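Local coordinates for Tat-secreted protein Rv2525c (Mycobacterium tuberculosis, PDB 4PMQ) that may act as a peptidoglycan hydrolase with glycosidase activity, and shows esterase activity toward p-nitrophenyl esters in vitro, at residues Y170-I182 / V192-Q204. Numbering follows the deposited sequence.
With GOL (glycerol), chain E.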
loop_
_atom_site.group_PDB
_atom_site.type_symbol
_atom_site.label_atom_id
_atom_site.label_comp_id
_atom_site.label_asym_id
_atom_site.label_seq_id
_atom_site.Cartn_x
_atom_site.Cartn_y
_atom_site.Cartn_z
ATOM N N TYR A 170 -14.044 -6.953 -11.852
ATOM C CA TYR A 170 -13.037 -6.380 -12.750
ATOM C C TYR A 170 -11.650 -6.271 -12.134
ATOM O O TYR A 170 -11.498 -5.831 -10.998
ATOM C CB TYR A 170 -13.486 -4.961 -13.166
ATOM C CG TYR A 170 -12.564 -4.255 -14.145
ATOM C CD1 TYR A 170 -12.458 -4.682 -15.471
ATOM C CD2 TYR A 170 -11.863 -3.114 -13.771
ATOM C CE1 TYR A 170 -11.665 -3.995 -16.396
ATOM C CE2 TYR A 170 -11.021 -2.452 -14.667
ATOM C CZ TYR A 170 -10.938 -2.884 -15.983
ATOM O OH TYR A 170 -10.183 -2.183 -16.884
ATOM N N THR A 171 -10.622 -6.547 -12.963
ATOM C CA THR A 171 -9.247 -6.310 -12.566
ATOM C C THR A 171 -8.655 -5.363 -13.616
ATOM O O THR A 171 -8.585 -5.748 -14.790
ATOM C CB THR A 171 -8.479 -7.632 -12.443
ATOM O OG1 THR A 171 -9.078 -8.421 -11.414
ATOM C CG2 THR A 171 -7.013 -7.414 -12.093
ATOM N N HIS A 172 -8.133 -4.177 -13.191
ATOM C CA HIS A 172 -7.540 -3.249 -14.160
ATOM C C HIS A 172 -6.316 -3.888 -14.816
ATOM O O HIS A 172 -5.497 -4.440 -14.092
ATOM C CB HIS A 172 -7.152 -1.903 -13.498
ATOM C CG HIS A 172 -6.906 -0.814 -14.488
ATOM N ND1 HIS A 172 -5.754 -0.770 -15.246
ATOM C CD2 HIS A 172 -7.704 0.217 -14.850
ATOM C CE1 HIS A 172 -5.891 0.276 -16.041
ATOM N NE2 HIS A 172 -7.038 0.904 -15.827
ATOM N N PRO A 173 -6.183 -3.836 -16.168
ATOM C CA PRO A 173 -5.022 -4.475 -16.833
ATOM C C PRO A 173 -3.670 -3.862 -16.456
ATOM O O PRO A 173 -2.639 -4.479 -16.733
ATOM C CB PRO A 173 -5.311 -4.282 -18.333
ATOM C CG PRO A 173 -6.238 -3.136 -18.407
ATOM C CD PRO A 173 -7.094 -3.233 -17.161
ATOM N N ALA A 174 -3.650 -2.661 -15.866
ATOM C CA ALA A 174 -2.378 -2.038 -15.460
ATOM C C ALA A 174 -1.988 -2.407 -14.012
ATOM O O ALA A 174 -0.855 -2.131 -13.604
ATOM C CB ALA A 174 -2.469 -0.520 -15.579
ATOM N N ALA A 175 -2.923 -2.994 -13.232
ATOM C CA ALA A 175 -2.643 -3.260 -11.806
ATOM C C ALA A 175 -1.598 -4.361 -11.608
ATOM O O ALA A 175 -1.566 -5.363 -12.343
ATOM C CB ALA A 175 -3.923 -3.625 -11.070
ATOM N N HIS A 176 -0.710 -4.147 -10.620
ATOM C CA HIS A 176 0.327 -5.089 -10.215
ATOM C C HIS A 176 -0.212 -6.004 -9.127
ATOM O O HIS A 176 0.186 -7.161 -9.037
ATOM C CB HIS A 176 1.532 -4.309 -9.686
ATOM C CG HIS A 176 2.141 -3.443 -10.743
ATOM N ND1 HIS A 176 1.575 -2.229 -11.094
ATOM C CD2 HIS A 176 3.163 -3.713 -11.588
ATOM C CE1 HIS A 176 2.321 -1.753 -12.077
ATOM N NE2 HIS A 176 3.284 -2.622 -12.423
ATOM N N LEU A 177 -1.126 -5.464 -8.294
ATOM C CA LEU A 177 -1.739 -6.130 -7.154
ATOM C C LEU A 177 -3.213 -5.839 -7.142
ATOM O O LEU A 177 -3.604 -4.759 -7.586
ATOM C CB LEU A 177 -1.123 -5.601 -5.848
ATOM C CG LEU A 177 0.399 -5.725 -5.751
ATOM C CD1 LEU A 177 0.967 -4.971 -4.541
ATOM C CD2 LEU A 177 0.846 -7.189 -5.711
ATOM N N HIS A 178 -4.019 -6.753 -6.599
ATOM C CA HIS A 178 -5.475 -6.520 -6.490
ATOM C C HIS A 178 -5.998 -7.007 -5.132
ATOM O O HIS A 178 -5.868 -8.177 -4.811
ATOM C CB HIS A 178 -6.227 -7.207 -7.647
ATOM C CG HIS A 178 -7.715 -7.054 -7.653
ATOM N ND1 HIS A 178 -8.502 -7.894 -8.409
ATOM C CD2 HIS A 178 -8.511 -6.122 -7.063
ATOM C CE1 HIS A 178 -9.754 -7.490 -8.229
ATOM N NE2 HIS A 178 -9.818 -6.445 -7.406
ATOM N N GLN A 179 -6.590 -6.105 -4.353
ATOM C CA GLN A 179 -7.185 -6.450 -3.065
ATOM C C GLN A 179 -8.523 -7.119 -3.370
ATOM O O GLN A 179 -9.416 -6.464 -3.925
ATOM C CB GLN A 179 -7.337 -5.194 -2.213
ATOM C CG GLN A 179 -7.633 -5.523 -0.748
ATOM C CD GLN A 179 -7.650 -4.248 0.038
ATOM O OE1 GLN A 179 -8.405 -3.333 -0.278
ATOM N NE2 GLN A 179 -6.848 -4.175 1.107
ATOM N N VAL A 180 -8.616 -8.435 -3.092
ATOM C CA VAL A 180 -9.821 -9.217 -3.435
ATOM C C VAL A 180 -10.685 -9.605 -2.234
ATOM O O VAL A 180 -11.794 -10.080 -2.447
ATOM C CB VAL A 180 -9.474 -10.481 -4.271
ATOM C CG1 VAL A 180 -8.873 -10.068 -5.608
ATOM C CG2 VAL A 180 -8.527 -11.429 -3.520
ATOM N N GLU A 181 -10.202 -9.438 -0.995
ATOM C CA GLU A 181 -10.994 -9.823 0.190
ATOM C C GLU A 181 -10.610 -8.944 1.347
ATOM O O GLU A 181 -9.424 -8.778 1.607
ATOM C CB GLU A 181 -10.697 -11.288 0.519
ATOM C CG GLU A 181 -11.708 -11.985 1.385
ATOM C CD GLU A 181 -11.212 -13.339 1.856
ATOM O OE1 GLU A 181 -11.606 -14.363 1.255
ATOM O OE2 GLU A 181 -10.421 -13.372 2.827
ATOM N N ILE A 182 -11.607 -8.372 2.031
ATOM C CA ILE A 182 -11.394 -7.500 3.182
ATOM C C ILE A 182 -11.878 -8.180 4.450
ATOM O O ILE A 182 -13.040 -8.594 4.514
ATOM C CB ILE A 182 -12.137 -6.143 2.994
ATOM C CG1 ILE A 182 -11.617 -5.377 1.783
ATOM C CG2 ILE A 182 -12.112 -5.287 4.286
ATOM C CD1 ILE A 182 -10.281 -4.973 1.871
ATOM N N VAL A 192 -6.921 -10.001 8.442
ATOM C CA VAL A 192 -6.099 -9.692 7.267
ATOM C C VAL A 192 -6.979 -9.500 6.046
ATOM O O VAL A 192 -8.088 -10.042 5.983
ATOM C CB VAL A 192 -5.003 -10.766 6.966
ATOM C CG1 VAL A 192 -4.040 -10.934 8.139
ATOM C CG2 VAL A 192 -5.607 -12.117 6.543
ATOM N N ASP A 193 -6.461 -8.735 5.092
ATOM C CA ASP A 193 -7.001 -8.573 3.752
ATOM C C ASP A 193 -6.167 -9.407 2.813
ATOM O O ASP A 193 -4.954 -9.570 3.031
ATOM C CB ASP A 193 -7.004 -7.099 3.308
ATOM C CG ASP A 193 -7.646 -6.151 4.313
ATOM O OD1 ASP A 193 -8.707 -6.519 4.888
ATOM O OD2 ASP A 193 -7.137 -5.020 4.466
ATOM N N VAL A 194 -6.782 -9.891 1.746
ATOM C CA VAL A 194 -6.107 -10.754 0.790
ATOM C C VAL A 194 -5.899 -10.021 -0.512
ATOM O O VAL A 194 -6.842 -9.420 -1.046
ATOM C CB VAL A 194 -6.886 -12.072 0.575
ATOM C CG1 VAL A 194 -6.181 -12.959 -0.436
ATOM C CG2 VAL A 194 -7.073 -12.822 1.898
ATOM N N ASN A 195 -4.662 -10.101 -1.042
ATOM C CA ASN A 195 -4.317 -9.436 -2.291
ATOM C C ASN A 195 -3.742 -10.441 -3.257
ATOM O O ASN A 195 -2.877 -11.240 -2.860
ATOM C CB ASN A 195 -3.307 -8.306 -2.048
ATOM C CG ASN A 195 -3.824 -7.338 -1.015
ATOM O OD1 ASN A 195 -4.625 -6.466 -1.341
ATOM N ND2 ASN A 195 -3.477 -7.553 0.255
ATOM N N GLN A 196 -4.136 -10.355 -4.532
ATOM C CA GLN A 196 -3.589 -11.203 -5.606
ATOM C C GLN A 196 -2.486 -10.461 -6.344
ATOM O O GLN A 196 -2.632 -9.282 -6.666
ATOM C CB GLN A 196 -4.701 -11.576 -6.593
ATOM C CG GLN A 196 -5.711 -12.533 -5.972
ATOM C CD GLN A 196 -6.703 -13.116 -6.956
ATOM O OE1 GLN A 196 -7.030 -12.532 -8.003
ATOM N NE2 GLN A 196 -7.235 -14.273 -6.605
ATOM N N ILE A 197 -1.381 -11.149 -6.606
ATOM C CA ILE A 197 -0.277 -10.633 -7.407
ATOM C C ILE A 197 -0.645 -10.871 -8.893
ATOM O O ILE A 197 -0.979 -12.007 -9.287
ATOM C CB ILE A 197 1.045 -11.340 -7.025
ATOM C CG1 ILE A 197 1.411 -11.088 -5.542
ATOM C CG2 ILE A 197 2.172 -10.927 -7.995
ATOM C CD1 ILE A 197 2.530 -12.088 -5.053
ATOM N N LEU A 198 -0.547 -9.818 -9.709
ATOM C CA LEU A 198 -0.927 -9.891 -11.117
ATOM C C LEU A 198 0.222 -9.795 -12.094
ATOM O O LEU A 198 0.076 -10.194 -13.259
ATOM C CB LEU A 198 -1.880 -8.741 -11.423
ATOM C CG LEU A 198 -3.168 -8.736 -10.566
ATOM C CD1 LEU A 198 -3.838 -7.397 -10.651
ATOM C CD2 LEU A 198 -4.094 -9.901 -10.946
ATOM N N LYS A 199 1.315 -9.162 -11.662
ATOM C CA LYS A 199 2.485 -8.968 -12.520
ATOM C C LYS A 199 3.741 -9.434 -11.771
ATOM O O LYS A 199 3.810 -9.297 -10.535
ATOM C CB LYS A 199 2.600 -7.499 -12.954
ATOM C CG LYS A 199 1.397 -7.024 -13.785
ATOM C CD LYS A 199 1.531 -5.592 -14.290
ATOM C CE LYS A 199 0.255 -5.104 -14.987
ATOM N NZ LYS A 199 -0.124 -5.905 -16.174
ATOM N N PRO A 200 4.735 -9.978 -12.498
ATOM C CA PRO A 200 5.920 -10.534 -11.804
ATOM C C PRO A 200 6.763 -9.502 -11.055
ATOM O O PRO A 200 7.349 -9.852 -10.031
ATOM C CB PRO A 200 6.721 -11.226 -12.909
ATOM C CG PRO A 200 6.180 -10.678 -14.228
ATOM C CD PRO A 200 4.742 -10.277 -13.952
ATOM N N GLN A 201 6.819 -8.253 -11.557
ATOM C CA GLN A 201 7.505 -7.145 -10.875
ATOM C C GLN A 201 6.411 -6.286 -10.228
ATOM O O GLN A 201 5.756 -5.504 -10.926
ATOM C CB GLN A 201 8.386 -6.330 -11.828
ATOM C CG GLN A 201 9.667 -7.084 -12.230
ATOM C CD GLN A 201 10.575 -7.277 -11.029
ATOM O OE1 GLN A 201 10.807 -6.351 -10.246
ATOM N NE2 GLN A 201 11.111 -8.470 -10.875
ATOM N N PHE A 202 6.147 -6.490 -8.934
ATOM C CA PHE A 202 4.989 -5.865 -8.281
ATOM C C PHE A 202 5.375 -4.954 -7.122
ATOM O O PHE A 202 4.489 -4.533 -6.392
ATOM C CB PHE A 202 4.007 -6.953 -7.794
ATOM C CG PHE A 202 4.625 -8.015 -6.910
ATOM C CD1 PHE A 202 4.685 -7.849 -5.526
ATOM C CD2 PHE A 202 5.126 -9.197 -7.456
ATOM C CE1 PHE A 202 5.240 -8.850 -4.704
ATOM C CE2 PHE A 202 5.649 -10.202 -6.634
ATOM C CZ PHE A 202 5.717 -10.019 -5.266
ATOM N N GLY A 203 6.675 -4.682 -6.946
ATOM C CA GLY A 203 7.106 -3.777 -5.892
ATOM C C GLY A 203 7.754 -4.464 -4.708
ATOM O O GLY A 203 8.004 -3.825 -3.681
ATOM N N GLN A 204 8.046 -5.773 -4.852
ATOM C CA GLN A 204 8.702 -6.551 -3.814
ATOM C C GLN A 204 10.047 -5.955 -3.454
ATOM O O GLN A 204 10.770 -5.461 -4.324
ATOM C CB GLN A 204 8.898 -8.018 -4.243
ATOM C CG GLN A 204 9.790 -8.251 -5.502
ATOM C CD GLN A 204 8.938 -8.371 -6.748
ATOM O OE1 GLN A 204 8.082 -7.520 -7.017
ATOM N NE2 GLN A 204 9.187 -9.399 -7.568
HETATM C C1 GOL E . -5.148 -1.676 2.713
HETATM O O1 GOL E . -6.517 -1.935 2.977
HETATM C C2 GOL E . -4.897 -0.188 2.730
HETATM O O2 GOL E . -5.149 0.328 4.043
HETATM C C3 GOL E . -3.463 0.054 2.318
HETATM O O3 GOL E . -2.979 1.297 2.798
HETATM O O HOH W 1 -7.305 -10.140 -9.353
HETATM O O HOH W 2 -9.731 -11.029 4.063
#
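Strands 177-181 and 192-197 form an antiparallel ladder broken by a classic beta bulge, part of the curled sheet of a glycoside hydrolase-like domain of the TIM-barrel clan. The regular half is set by H178 and Q196, a hydrogen-bonded pair: Q196 N gives H178 O a bond of 2.8 Å, and H178 N returns one to Q196 O. The bulge shows at V194 O, which takes V180 N at 2.9 Å and, weakly, E181 N at 3.4 Å, while V194 N closes the ladder on E181 O.

On the face shared with L177 and I197, Q179 and N195 run side by side with amide planes 29° apart. Q179 has CG anti to its backbone nitrogen (chi1 -166°) and an extended chain, which carries NE2 to O1 of a glycerol, probably from the crystallisation liquor, at 2.9 Å. D9 OD2 accepts from both NE2 of Q179 and ND2 of N195, Y141 OH bonds OE1 of Q179 and W160 NE1 bonds OD1 of N195, so residues of strands 6-9, 138-142 and 158-161 fix both amides in this glycerol-occupied pocket.

Beyond the ladder, L198 meets T171 tip to tip, its CD1 pressed to T171 CG2 at a tight 3.5 Å. K199 makes a CH-pi contact over one face of the H176 ring, CD 4.0 Å from the centroid, and a bend at chi4 (-60°) brings NZ into a hydrogen bond with P173 O. At that ring's edge, Q201 O approaches CD2 to 3.2 Å.

Strand 177-181 pairs in parallel with strand 158-161, and strand 190-197 antiparallel with strand 6-9; helix 144-153 packs against H172 and A174.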